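Local structure of aryl acylamidase (bacterium CSBL00001, 4YJ6) at residues Leu273-Gly278 against Glu285-Ile290; His303-Asp308 against Asp390-Leu395; Tyr53-Glu58 against Pro91-Thr96; Ala47-Ala52 against Thr145-Thr150; Tyr198-Ser203 against Leu236-Leu241. The protein probably hydrolyses the amide bond of aryl acylamides, as a member of the amidase signature family of enzymes. All blocks are in the same frame, centred on the assembly; numbering follows the deposited sequence.

Contact 1: Leu273-Gly278 against Glu285-Ile290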
# COMPACT_ATOMS: atom_id res chain seq x y z
N LEU A 273 -20.81 0.35 10.32
CA LEU A 273 -20.53 -0.67 9.30
C LEU A 273 -21.23 -0.27 8.00
O LEU A 273 -22.40 0.15 8.01
CB LEU A 273 -21.07 -2.04 9.78
CG LEU A 273 -21.05 -3.16 8.75
CD1 LEU A 273 -19.63 -3.48 8.32
CD2 LEU A 273 -21.76 -4.42 9.34
N THR A 274 -20.52 -0.35 6.88
CA THR A 274 -21.17 -0.21 5.57
C THR A 274 -20.65 -1.29 4.65
O THR A 274 -19.48 -1.63 4.70
CB THR A 274 -20.90 1.17 4.94
OG1 THR A 274 -21.54 1.24 3.66
CG2 THR A 274 -19.35 1.46 4.81
N LEU A 275 -21.52 -1.88 3.82
CA LEU A 275 -21.04 -2.89 2.89
C LEU A 275 -20.70 -2.35 1.51
O LEU A 275 -20.17 -3.08 0.68
CB LEU A 275 -22.06 -4.05 2.80
CG LEU A 275 -22.34 -4.67 4.18
CD1 LEU A 275 -23.44 -5.73 4.05
CD2 LEU A 275 -21.07 -5.26 4.82
N ASN A 276 -20.98 -1.08 1.24
CA ASN A 276 -20.72 -0.52 -0.08
C ASN A 276 -20.69 1.00 -0.10
O ASN A 276 -20.70 1.60 -1.17
CB ASN A 276 -21.82 -1.01 -1.06
CG ASN A 276 -23.22 -0.64 -0.60
OD1 ASN A 276 -23.42 0.13 0.35
ND2 ASN A 276 -24.22 -1.26 -1.25
N TYR A 277 -20.57 1.61 1.09
CA TYR A 277 -20.60 3.07 1.24
C TYR A 277 -21.81 3.69 0.59
O TYR A 277 -21.82 4.89 0.28
CB TYR A 277 -19.32 3.72 0.67
CG TYR A 277 -18.01 3.27 1.28
CD1 TYR A 277 -17.47 3.91 2.42
CD2 TYR A 277 -17.27 2.26 0.72
CE1 TYR A 277 -16.22 3.54 2.96
CE2 TYR A 277 -15.99 1.89 1.25
CZ TYR A 277 -15.48 2.53 2.38
OH TYR A 277 -14.23 2.15 2.89
N GLY A 278 -22.87 2.88 0.42
CA GLY A 278 -24.11 3.35 -0.17
C GLY A 278 -24.08 3.65 -1.66
O GLY A 278 -25.12 4.01 -2.23
N GLU A 285 -20.57 -11.98 -2.28
CA GLU A 285 -19.77 -12.82 -1.39
C GLU A 285 -18.86 -11.98 -0.47
O GLU A 285 -18.58 -12.35 0.68
CB GLU A 285 -18.90 -13.80 -2.19
CG GLU A 285 -19.70 -14.79 -3.03
CD GLU A 285 -20.15 -14.23 -4.39
OE1 GLU A 285 -19.80 -13.09 -4.81
OE2 GLU A 285 -20.89 -14.98 -5.07
N ILE A 286 -18.40 -10.87 -1.00
CA ILE A 286 -17.56 -9.94 -0.22
C ILE A 286 -18.43 -9.25 0.83
O ILE A 286 -18.08 -9.21 2.01
CB ILE A 286 -16.90 -8.92 -1.13
CG1 ILE A 286 -15.77 -9.60 -1.93
CG2 ILE A 286 -16.32 -7.72 -0.27
CD1 ILE A 286 -15.13 -8.67 -2.98
N GLN A 287 -19.60 -8.77 0.42
CA GLN A 287 -20.52 -8.19 1.40
C GLN A 287 -20.80 -9.16 2.55
O GLN A 287 -20.75 -8.79 3.73
CB GLN A 287 -21.84 -7.79 0.77
CG GLN A 287 -21.71 -6.76 -0.32
CD GLN A 287 -23.07 -6.18 -0.72
OE1 GLN A 287 -23.90 -5.86 0.13
NE2 GLN A 287 -23.30 -6.06 -2.03
N ASP A 288 -21.11 -10.41 2.22
CA ASP A 288 -21.40 -11.37 3.27
C ASP A 288 -20.23 -11.63 4.20
O ASP A 288 -20.41 -11.79 5.43
CB ASP A 288 -21.84 -12.72 2.67
CG ASP A 288 -23.17 -12.62 1.92
OD1 ASP A 288 -23.90 -11.61 2.09
OD2 ASP A 288 -23.46 -13.57 1.16
N LEU A 289 -19.03 -11.69 3.63
CA LEU A 289 -17.85 -11.97 4.42
C LEU A 289 -17.60 -10.82 5.39
O LEU A 289 -17.23 -11.03 6.53
CB LEU A 289 -16.62 -12.17 3.49
CG LEU A 289 -15.32 -12.51 4.19
CD1 LEU A 289 -15.37 -13.90 4.81
CD2 LEU A 289 -14.15 -12.38 3.16
N ILE A 290 -17.83 -9.60 4.94
CA ILE A 290 -17.59 -8.43 5.80
C ILE A 290 -18.68 -8.34 6.90
O ILE A 290 -18.40 -7.93 8.03
CB ILE A 290 -17.50 -7.12 4.98
CG1 ILE A 290 -16.36 -7.19 3.96
CG2 ILE A 290 -17.38 -5.89 5.92
CD1 ILE A 290 -15.06 -7.68 4.49
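The flat carboxamide of Gln287 meets Leu275 through its oxygen: OE1 lies 3.7 Å from Leu275 CB and a little farther from CD1, while the other corner, NE2, is turned to the carbonyl of Val282 and hydrogen-bonds there. Farther along the loop, the Tyr277 ring carries Thr274 CG2 on one face, offset toward the rim, and packs on Leu459 and Ile461 of strand 454-462. Leu275 does most of the joining. Its CG lies anti to the carbonyl carbon (chi1 -57°), which sends the two methyls to the helix: CD2 comes within 3.7 Å of Gln287 O and 3.9 Å of Ile290 CG2. Leu275 and Ile290 run past each other in opposite senses, and Ile290 CG2 also takes Leu273 CD1 at 4.1 Å. The two segments form the first half of a beta-alpha-beta crossover: strand 270-273 ends, the chain turns through the loop, and helix 284-299 leads on to the neighbouring parallel strand 303-306. Within the loop, Asn276 OD1 accepts the N-H of Gly278 at 2.8 Å, an Asx turn, with the donor well above the carbonyl plane. On the helix, Ile290 also reaches Pro398 and Met458 of the sheet.

Contact 2: His303-Asp308 against Asp390-Leu395; sequences HVEFVD and DRFDLL
Phe392 holds its ring anti to the carbonyl carbon (chi1 -67°), and Glu305 meets it by swinging CG into the crowded position between backbone N and carbonyl carbon (chi1 72°), with the chain stretched out beyond. The glutamate therefore arrives at the ring's edge: CD sits in the ring plane, OE2 is 3.5 Å from Phe392 CZ, and the carboxylate is turned steeply, 77°, against the ring. Val307 comes in obliquely. Its CG1 is only 3.3 Å from Phe392 CZ and about as near to CE2, a tight fit, whereas CG2 points to Leu395, whose CD1 it meets at 3.6 Å. The branched valine thus fills the angle between the aromatic ring and the leucine. With Phe392 cut back to an alanine, Val307 CG1 would probably face a gap and the Glu305 carboxylate would lose the ring edge it lies against. The carboxylate has a long, weak ion pair with Lys270, on which Phe392 also packs. In the sheet, strand 270-273 runs between strands 303-306 and 394-398, parallel to both, so these side chains reach across it at the outer margin, while Val304 turns to helix 284-299.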
# COMPACT_ATOMS: atom_id res chain seq x y z
N HIS A 303 -19.88 -2.11 20.00
CA HIS A 303 -21.25 -2.03 19.49
C HIS A 303 -21.17 -1.70 18.02
O HIS A 303 -20.56 -0.70 17.66
CB HIS A 303 -22.01 -0.95 20.25
CG HIS A 303 -21.84 -1.05 21.74
ND1 HIS A 303 -20.92 -0.30 22.44
CD2 HIS A 303 -22.43 -1.87 22.64
CE1 HIS A 303 -20.97 -0.63 23.72
NE2 HIS A 303 -21.88 -1.57 23.87
N VAL A 304 -21.73 -2.56 17.18
CA VAL A 304 -21.62 -2.36 15.74
C VAL A 304 -23.01 -2.12 15.18
O VAL A 304 -23.96 -2.85 15.55
CB VAL A 304 -21.02 -3.61 15.05
CG1 VAL A 304 -20.91 -3.40 13.54
CG2 VAL A 304 -19.62 -3.97 15.64
N GLU A 305 -23.15 -1.14 14.30
CA GLU A 305 -24.43 -0.95 13.59
C GLU A 305 -24.19 -0.43 12.19
O GLU A 305 -23.17 0.23 11.92
CB GLU A 305 -25.36 -0.02 14.37
CG GLU A 305 -24.93 1.41 14.35
CD GLU A 305 -25.70 2.32 15.35
OE1 GLU A 305 -25.67 2.07 16.57
OE2 GLU A 305 -26.27 3.32 14.90
N PHE A 306 -25.10 -0.74 11.27
CA PHE A 306 -25.03 -0.19 9.92
C PHE A 306 -25.19 1.32 9.90
O PHE A 306 -25.97 1.88 10.67
CB PHE A 306 -26.07 -0.85 8.99
CG PHE A 306 -25.74 -2.26 8.61
CD1 PHE A 306 -24.88 -2.51 7.55
CD2 PHE A 306 -26.27 -3.33 9.31
CE1 PHE A 306 -24.55 -3.81 7.20
CE2 PHE A 306 -25.94 -4.65 8.95
CZ PHE A 306 -25.08 -4.89 7.90
N VAL A 307 -24.38 1.98 9.07
CA VAL A 307 -24.47 3.42 8.88
C VAL A 307 -24.61 3.78 7.40
O VAL A 307 -24.14 3.06 6.52
CB VAL A 307 -23.21 4.16 9.48
CG1 VAL A 307 -23.15 3.92 10.96
CG2 VAL A 307 -21.89 3.69 8.78
N ASP A 308 -25.21 4.92 7.15
CA ASP A 308 -25.34 5.46 5.79
C ASP A 308 -24.51 6.76 5.71
O ASP A 308 -24.81 7.73 6.36
CB ASP A 308 -26.82 5.74 5.49
CG ASP A 308 -27.02 6.36 4.14
OD1 ASP A 308 -26.11 6.27 3.28
OD2 ASP A 308 -28.08 6.99 3.92
N ASP A 390 -18.45 11.94 13.84
CA ASP A 390 -19.15 12.72 14.87
C ASP A 390 -19.82 11.81 15.90
O ASP A 390 -19.97 12.17 17.07
CB ASP A 390 -20.23 13.57 14.22
CG ASP A 390 -19.70 14.84 13.58
OD1 ASP A 390 -18.56 15.28 13.86
OD2 ASP A 390 -20.48 15.44 12.81
N ARG A 391 -20.20 10.61 15.45
CA ARG A 391 -20.98 9.69 16.25
C ARG A 391 -20.34 8.33 16.53
O ARG A 391 -20.77 7.66 17.48
CB ARG A 391 -22.32 9.45 15.57
CG ARG A 391 -23.13 10.74 15.37
CD ARG A 391 -24.54 10.40 14.92
NE ARG A 391 -25.41 11.57 14.82
CZ ARG A 391 -25.95 12.03 13.69
NH1 ARG A 391 -25.70 11.45 12.52
NH2 ARG A 391 -26.75 13.10 13.72
N PHE A 392 -19.34 7.92 15.73
CA PHE A 392 -18.74 6.59 15.85
C PHE A 392 -17.25 6.71 16.05
O PHE A 392 -16.62 7.69 15.62
CB PHE A 392 -19.02 5.76 14.58
CG PHE A 392 -20.50 5.42 14.42
CD1 PHE A 392 -21.02 4.28 14.98
CD2 PHE A 392 -21.33 6.28 13.72
CE1 PHE A 392 -22.40 4.00 14.86
CE2 PHE A 392 -22.69 6.02 13.59
CZ PHE A 392 -23.23 4.86 14.15
N ASP A 393 -16.69 5.68 16.67
CA ASP A 393 -15.26 5.59 16.89
C ASP A 393 -14.51 4.96 15.71
O ASP A 393 -13.34 5.20 15.54
CB ASP A 393 -14.98 4.76 18.16
CG ASP A 393 -15.64 5.35 19.39
OD1 ASP A 393 -15.40 6.54 19.68
OD2 ASP A 393 -16.43 4.66 20.05
N LEU A 394 -15.18 4.15 14.90
CA LEU A 394 -14.54 3.40 13.82
C LEU A 394 -15.57 3.18 12.75
O LEU A 394 -16.75 3.16 13.05
CB LEU A 394 -14.07 2.02 14.30
CG LEU A 394 -12.88 1.95 15.25
CD1 LEU A 394 -12.85 0.54 15.89
CD2 LEU A 394 -11.53 2.27 14.55
N LEU A 395 -15.11 2.99 11.51
CA LEU A 395 -16.00 2.62 10.42
C LEU A 395 -15.40 1.39 9.75
O LEU A 395 -14.20 1.37 9.47
CB LEU A 395 -16.12 3.75 9.41
CG LEU A 395 -16.89 3.48 8.12
CD1 LEU A 395 -18.31 3.11 8.47
CD2 LEU A 395 -16.82 4.72 7.23

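Contact 3: Tyr53-Glu58 against Pro91-Thr96; sequences YDEARE and PGWPST
Glu55 is the residue of 53-58 that touches 91-96, and the helix turn that carries it is anchored at its start by Tyr53, whose OH hydrogen-bonds Glu39 on helix 27-45. Next, Asp54 OD1 receives Arg57 NH1 at 3.0 Å in a salt bridge along the helix surface. Glu55 itself stretches out fully, CG anti to the backbone N (chi1 -172°), and its carboxylate reaches the edge of the Trp93 indole. Trp93 NE1 donates to Glu55 OE1 at 2.9 Å in an almost straight bond (171°). The acceptor stays in the plane of the indole, yet the N-H reaches OE1 from above the carboxylate plane, the two flat groups being 41° apart. The other oxygen, OE2, lies 3.4 Å from Trp93 CZ2 and forms a salt bridge with Lys90, which would help keep the carboxylate ionised and fixes its rotation. Ala56 faces inward, onto Val31 and Leu128, and Arg57 has a second acidic partner in Glu32. Trp93 packs edge-to-face with Tyr50. This buried indole, bonded to a helix carboxylate, ties the loop after strand 80-84 to the start of helix 53-69, beside the small mixed sheet of strands 48-51, 126-131 and 80-84.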
# COMPACT_ATOMS: atom_id res chain seq x y z
N TYR A 53 21.62 -6.32 -4.12
CA TYR A 53 22.16 -7.32 -3.23
C TYR A 53 23.50 -6.88 -2.65
O TYR A 53 23.77 -7.05 -1.46
CB TYR A 53 22.32 -8.64 -3.97
CG TYR A 53 21.03 -9.33 -4.35
CD1 TYR A 53 19.79 -8.87 -3.88
CD2 TYR A 53 21.05 -10.46 -5.16
CE1 TYR A 53 18.61 -9.57 -4.20
CE2 TYR A 53 19.88 -11.14 -5.48
CZ TYR A 53 18.67 -10.68 -5.00
OH TYR A 53 17.50 -11.35 -5.32
N ASP A 54 24.39 -6.33 -3.48
CA ASP A 54 25.70 -5.99 -2.91
C ASP A 54 25.58 -4.85 -1.90
O ASP A 54 26.28 -4.83 -0.89
CB ASP A 54 26.72 -5.62 -4.02
CG ASP A 54 27.33 -6.85 -4.67
OD1 ASP A 54 27.06 -7.99 -4.22
OD2 ASP A 54 28.09 -6.66 -5.65
N GLU A 55 24.66 -3.91 -2.14
CA GLU A 55 24.51 -2.83 -1.19
C GLU A 55 24.06 -3.39 0.15
O GLU A 55 24.53 -2.95 1.21
CB GLU A 55 23.48 -1.81 -1.67
CG GLU A 55 23.46 -0.59 -0.77
CD GLU A 55 22.46 0.45 -1.19
OE1 GLU A 55 22.71 1.12 -2.22
OE2 GLU A 55 21.42 0.58 -0.50
N ALA A 56 23.08 -4.29 0.09
CA ALA A 56 22.59 -4.92 1.28
C ALA A 56 23.71 -5.68 1.99
O ALA A 56 23.77 -5.64 3.22
CB ALA A 56 21.44 -5.83 0.98
N ARG A 57 24.58 -6.35 1.22
CA ARG A 57 25.72 -7.09 1.83
C ARG A 57 26.68 -6.14 2.54
O ARG A 57 27.19 -6.44 3.64
CB ARG A 57 26.49 -7.90 0.78
CG ARG A 57 25.67 -9.04 0.20
CD ARG A 57 26.38 -9.68 -0.99
NE ARG A 57 25.77 -10.96 -1.36
CZ ARG A 57 25.39 -11.29 -2.59
NH1 ARG A 57 25.53 -10.44 -3.60
NH2 ARG A 57 24.84 -12.48 -2.79
N GLU A 58 26.93 -4.99 1.91
CA GLU A 58 27.80 -3.96 2.50
C GLU A 58 27.21 -3.43 3.78
O GLU A 58 27.89 -3.33 4.80
CB GLU A 58 27.98 -2.79 1.52
CG GLU A 58 28.68 -3.21 0.25
CD GLU A 58 28.69 -2.09 -0.77
OE1 GLU A 58 29.52 -1.15 -0.59
OE2 GLU A 58 27.85 -2.14 -1.71
N PRO A 91 19.43 7.35 -3.59
CA PRO A 91 20.59 7.71 -4.44
C PRO A 91 21.26 6.51 -5.11
O PRO A 91 21.55 5.50 -4.45
CB PRO A 91 21.50 8.43 -3.45
CG PRO A 91 20.53 9.13 -2.52
CD PRO A 91 19.42 8.07 -2.31
N GLY A 92 21.46 6.60 -6.43
CA GLY A 92 22.08 5.52 -7.18
C GLY A 92 21.15 4.40 -7.62
O GLY A 92 21.58 3.52 -8.37
N TRP A 93 19.88 4.43 -7.20
CA TRP A 93 18.96 3.36 -7.56
C TRP A 93 18.08 3.78 -8.74
O TRP A 93 17.91 4.97 -9.00
CB TRP A 93 18.05 3.04 -6.37
CG TRP A 93 18.72 2.25 -5.27
CD1 TRP A 93 20.04 2.31 -4.88
CD2 TRP A 93 18.09 1.30 -4.43
NE1 TRP A 93 20.26 1.42 -3.82
CE2 TRP A 93 19.07 0.79 -3.54
CE3 TRP A 93 16.78 0.81 -4.34
CZ2 TRP A 93 18.78 -0.17 -2.57
CZ3 TRP A 93 16.48 -0.16 -3.37
CH2 TRP A 93 17.48 -0.63 -2.49
N PRO A 94 17.53 2.81 -9.45
CA PRO A 94 16.69 3.19 -10.59
C PRO A 94 15.36 3.73 -10.12
O PRO A 94 15.02 3.66 -8.94
CB PRO A 94 16.50 1.87 -11.37
CG PRO A 94 16.86 0.79 -10.44
CD PRO A 94 17.74 1.35 -9.35
N SER A 95 14.62 4.31 -11.05
CA SER A 95 13.24 4.71 -10.79
C SER A 95 12.51 4.73 -12.12
O SER A 95 12.75 5.61 -12.93
CB SER A 95 13.22 6.11 -10.16
OG SER A 95 11.85 6.51 -9.94
N THR A 96 11.63 3.75 -12.36
CA THR A 96 10.99 3.65 -13.66
C THR A 96 9.52 4.08 -13.64
O THR A 96 8.84 3.95 -14.65
CB THR A 96 11.08 2.22 -14.24
OG1 THR A 96 10.23 1.32 -13.53
CG2 THR A 96 12.52 1.71 -14.18

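Contact 4: Ala47-Ala52 against Thr145-Thr150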
# COMPACT_ATOMS: atom_id res chain seq x y z
N ALA A 47 7.69 -10.12 -8.55
CA ALA A 47 7.47 -8.98 -7.65
C ALA A 47 8.68 -8.03 -7.62
O ALA A 47 8.53 -6.85 -7.42
CB ALA A 47 7.17 -9.50 -6.22
N VAL A 48 9.88 -8.56 -7.83
CA VAL A 48 11.10 -7.75 -7.71
C VAL A 48 11.50 -7.18 -9.06
O VAL A 48 11.54 -7.90 -10.05
CB VAL A 48 12.25 -8.60 -7.09
CG1 VAL A 48 13.57 -7.82 -7.05
CG2 VAL A 48 11.85 -9.09 -5.71
N VAL A 49 11.76 -5.87 -9.11
CA VAL A 49 12.16 -5.24 -10.35
C VAL A 49 13.59 -4.68 -10.30
O VAL A 49 14.14 -4.34 -11.35
CB VAL A 49 11.17 -4.12 -10.77
CG1 VAL A 49 9.79 -4.73 -10.99
CG2 VAL A 49 11.12 -2.99 -9.71
N TYR A 50 14.17 -4.58 -9.12
CA TYR A 50 15.59 -4.18 -8.99
C TYR A 50 16.17 -4.91 -7.80
O TYR A 50 15.52 -5.00 -6.75
CB TYR A 50 15.72 -2.66 -8.77
CG TYR A 50 17.15 -2.22 -8.49
CD1 TYR A 50 18.12 -2.35 -9.48
CD2 TYR A 50 17.51 -1.66 -7.26
CE1 TYR A 50 19.43 -1.96 -9.24
CE2 TYR A 50 18.84 -1.25 -7.02
CZ TYR A 50 19.77 -1.41 -8.02
OH TYR A 50 21.08 -1.02 -7.83
N LYS A 51 17.39 -5.44 -7.94
CA LYS A 51 18.05 -6.15 -6.86
C LYS A 51 19.27 -5.34 -6.46
O LYS A 51 20.09 -4.98 -7.33
CB LYS A 51 18.45 -7.55 -7.32
CG LYS A 51 17.23 -8.42 -7.63
CD LYS A 51 17.58 -9.71 -8.40
CE LYS A 51 16.30 -10.54 -8.61
NZ LYS A 51 16.57 -11.84 -9.33
N ALA A 52 19.37 -5.04 -5.17
CA ALA A 52 20.49 -4.26 -4.62
C ALA A 52 21.26 -5.15 -3.64
O ALA A 52 21.56 -4.76 -2.51
CB ALA A 52 19.98 -3.00 -3.90
N THR A 145 4.17 -3.11 -19.35
CA THR A 145 4.75 -3.78 -20.51
C THR A 145 6.26 -3.93 -20.46
O THR A 145 6.85 -4.40 -21.43
CB THR A 145 4.40 -3.06 -21.81
OG1 THR A 145 4.92 -1.73 -21.79
CG2 THR A 145 2.89 -3.01 -21.99
N PHE A 146 6.90 -3.53 -19.36
CA PHE A 146 8.37 -3.65 -19.27
C PHE A 146 8.74 -4.79 -18.34
O PHE A 146 9.53 -5.67 -18.71
CB PHE A 146 8.97 -2.31 -18.82
CG PHE A 146 10.49 -2.32 -18.72
CD1 PHE A 146 11.27 -2.79 -19.77
CD2 PHE A 146 11.11 -1.85 -17.59
CE1 PHE A 146 12.66 -2.80 -19.69
CE2 PHE A 146 12.51 -1.86 -17.49
CZ PHE A 146 13.28 -2.34 -18.55
N PHE A 147 8.19 -4.80 -17.13
CA PHE A 147 8.45 -5.90 -16.20
C PHE A 147 7.38 -6.98 -16.24
O PHE A 147 7.64 -8.15 -15.94
CB PHE A 147 8.54 -5.38 -14.75
CG PHE A 147 9.64 -4.39 -14.53
CD1 PHE A 147 9.35 -3.09 -14.18
CD2 PHE A 147 10.98 -4.76 -14.69
CE1 PHE A 147 10.34 -2.17 -13.97
CE2 PHE A 147 12.00 -3.85 -14.47
CZ PHE A 147 11.69 -2.54 -14.11
N GLY A 148 6.15 -6.60 -16.58
CA GLY A 148 5.06 -7.58 -16.62
C GLY A 148 4.24 -7.63 -15.33
O GLY A 148 4.36 -6.78 -14.45
N PRO A 149 3.35 -8.62 -15.23
CA PRO A 149 2.43 -8.65 -14.09
C PRO A 149 3.02 -9.24 -12.81
O PRO A 149 3.77 -10.23 -12.85
CB PRO A 149 1.30 -9.56 -14.58
CG PRO A 149 1.98 -10.51 -15.56
CD PRO A 149 3.11 -9.73 -16.19
N THR A 150 2.67 -8.67 -11.66
CA THR A 150 3.02 -9.31 -10.40
C THR A 150 1.87 -10.20 -9.96
O THR A 150 0.73 -9.74 -9.82
CB THR A 150 3.34 -8.28 -9.30
OG1 THR A 150 4.52 -7.55 -9.66
CG2 THR A 150 3.60 -8.96 -7.97
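Val49 sits squarely on the Phe147 ring: its CB stands 3.6 Å from the ring centroid, a mere 8° off the normal, in a CH-pi contact over the face. CG1 lies on that face too, 3.6 Å from Phe147 CG, so two carbons of the branched side chain cover the ring while its opposite face takes Phe146 CD2, 3.6 Å above the plane and offset toward the rim. The ring is sandwiched between a residue of the other segment and its own neighbour in sequence. Val49 belongs to a classic beta bulge, in which it and Tyr50 both face Gln130 of strand 126-131, and the chain turns a corner here. Replacing Phe147 by a serine would probably strip Val49 of the surface it lies on and open a gap beside the bulge. A second, smaller contact joins Thr150 and Ala47: Thr150 has CG2 anti to its backbone N, and this methyl meets Ala47 CB at 4.0 Å. Its OG1, beside Ala47 CA, is held by Asn46 O and Asn132 ND2. Asn46 ND2 also bonds the carbonyls of Phe147 and Pro149, and Asn144 OD1 takes the N-H of Phe147. Between the two segments themselves the contact thus rests on dispersion and CH-pi attraction, while asparagines next to them satisfy polar backbone atoms of the loop.

Contact 5: Tyr198-Ser203 against Leu236-Leu241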
# COMPACT_ATOMS: atom_id res chain seq x y z
N TYR A 198 -1.65 -7.40 5.82
CA TYR A 198 -2.16 -6.23 6.53
C TYR A 198 -1.54 -4.98 5.95
O TYR A 198 -0.31 -4.85 5.91
CB TYR A 198 -1.80 -6.39 7.99
CG TYR A 198 -2.27 -5.24 8.88
CD1 TYR A 198 -3.63 -5.07 9.16
CD2 TYR A 198 -1.36 -4.34 9.42
CE1 TYR A 198 -4.06 -4.05 9.99
CE2 TYR A 198 -1.78 -3.30 10.23
CZ TYR A 198 -3.13 -3.15 10.51
OH TYR A 198 -3.54 -2.14 11.31
N GLY A 199 -2.36 -4.05 5.48
CA GLY A 199 -1.85 -2.86 4.83
C GLY A 199 -2.26 -1.65 5.64
O GLY A 199 -3.47 -1.41 5.78
N PHE A 200 -1.29 -0.88 6.14
CA PHE A 200 -1.60 0.25 7.03
C PHE A 200 -1.39 1.59 6.32
O PHE A 200 -0.25 1.93 5.97
CB PHE A 200 -0.74 0.24 8.31
CG PHE A 200 -1.24 1.21 9.35
CD1 PHE A 200 -2.20 0.80 10.27
CD2 PHE A 200 -0.81 2.52 9.38
CE1 PHE A 200 -2.72 1.68 11.21
CE2 PHE A 200 -1.31 3.41 10.32
CZ PHE A 200 -2.29 2.99 11.23
N GLN A 201 -2.49 2.34 6.12
CA GLN A 201 -2.46 3.67 5.47
C GLN A 201 -2.61 4.74 6.56
O GLN A 201 -3.70 4.91 7.13
CB GLN A 201 -3.58 3.78 4.40
CG GLN A 201 -3.76 5.22 3.81
CD GLN A 201 -5.03 5.84 4.33
OE1 GLN A 201 -6.11 5.27 4.14
NE2 GLN A 201 -4.93 6.98 5.00
N PRO A 202 -1.53 5.45 6.87
CA PRO A 202 -1.57 6.36 8.02
C PRO A 202 -2.39 7.62 7.77
O PRO A 202 -2.68 7.97 6.61
CB PRO A 202 -0.07 6.78 8.22
CG PRO A 202 0.72 6.00 7.25
CD PRO A 202 -0.22 5.46 6.18
N SER A 203 -2.72 8.34 8.85
CA SER A 203 -3.36 9.64 8.73
C SER A 203 -2.53 10.55 7.86
O SER A 203 -1.30 10.50 7.92
CB SER A 203 -3.43 10.29 10.13
OG SER A 203 -4.28 9.53 10.98
N LEU A 236 5.52 -1.74 14.60
CA LEU A 236 6.97 -1.51 14.71
C LEU A 236 7.45 -0.61 13.52
O LEU A 236 8.22 0.35 13.72
CB LEU A 236 7.74 -2.83 14.74
CG LEU A 236 7.51 -3.65 16.02
CD1 LEU A 236 8.19 -5.00 15.87
CD2 LEU A 236 8.00 -2.95 17.35
N ALA A 237 7.02 -0.95 12.30
CA ALA A 237 7.39 -0.17 11.13
C ALA A 237 6.85 1.28 11.25
O ALA A 237 7.54 2.23 10.88
CB ALA A 237 6.88 -0.80 9.85
N MSE A 238 5.64 1.43 11.76
CA MSE A 238 5.09 2.78 11.90
C MSE A 238 5.84 3.58 12.94
O MSE A 238 5.96 4.78 12.81
CB MSE A 238 3.60 2.71 12.30
CG MSE A 238 2.72 2.29 11.14
SE MSE A 238 2.92 3.49 9.64
CE MSE A 238 2.46 5.22 10.45
N ASN A 239 6.35 2.94 13.99
CA ASN A 239 7.18 3.68 14.94
C ASN A 239 8.42 4.27 14.28
O ASN A 239 8.87 5.33 14.69
CB ASN A 239 7.59 2.78 16.12
CG ASN A 239 6.54 2.77 17.21
OD1 ASN A 239 5.58 3.54 17.17
ND2 ASN A 239 6.77 1.97 18.23
N VAL A 240 8.93 3.60 13.26
CA VAL A 240 10.05 4.13 12.50
C VAL A 240 9.60 5.17 11.48
O VAL A 240 10.24 6.20 11.33
CB VAL A 240 10.80 2.97 11.79
CG1 VAL A 240 11.87 3.49 10.72
CG2 VAL A 240 11.51 2.11 12.85
N LEU A 241 8.50 4.90 10.78
CA LEU A 241 8.13 5.71 9.61
C LEU A 241 7.52 7.03 10.00
O LEU A 241 7.74 8.04 9.32
CB LEU A 241 7.10 4.95 8.74
CG LEU A 241 7.72 3.76 7.95
CD1 LEU A 241 6.60 2.92 7.34
CD2 LEU A 241 8.70 4.27 6.86
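Gln201 OE1 is gripped by two hydroxyls, those of Ser443 and Thr436; Gln201 ends the strand, and its neighbours Phe200 and Pro202 turn to Met238. Its NE2 donates to Pro202 O at 2.9 Å and also to His441 O, so the amide is held at both corners. On the helix side, Met238, present as selenomethionine, bends at chi2 and chi3 (-58° and -57°) and brings its end back onto Phe200 and Pro202. SE lies 3.9 Å from Phe200 CD2 and 4.9 Å from the ring centroid, an oblique Met-aromatic contact. The methyl CE goes on to Pro202, 3.7 Å from its CB, and the selenium is 4.1 Å from Pro202 CG. Here helix 231-241 lies against strand 198-201 of the central mixed sheet, the helix-flanked core of the amidase signature fold. Met238 packs on Pro226 of the adjoining antiparallel strand 223-228 as well, and Phe200 meets Val470 and Ile471 of helix 467-480.

In the fold
From the N terminus, contact 4 opens first, at 47-52, and closes its long loop at 145-150; contact 3 opens directly after it and closes at 91-96, wholly within that loop. The two touch: Trp93 and Pro94 pack on Ala52 and Tyr50, joining the loop after strand 80-84 to strand 48-51 just where helix 53-69 begins. The other three follow in series, with no crossing. Contact 5, about 10 Å from the chain's centre, ties helix 231-241 to the large sheet. Contact 1 closes a short loop near the sheet's 303-306 edge, and contact 2 closes a long, mostly helical excursion between 308 and 390. Contacts 1 and 2 join through Leu273, while contacts 2 and 3 lie about 45 Å apart, centre to centre.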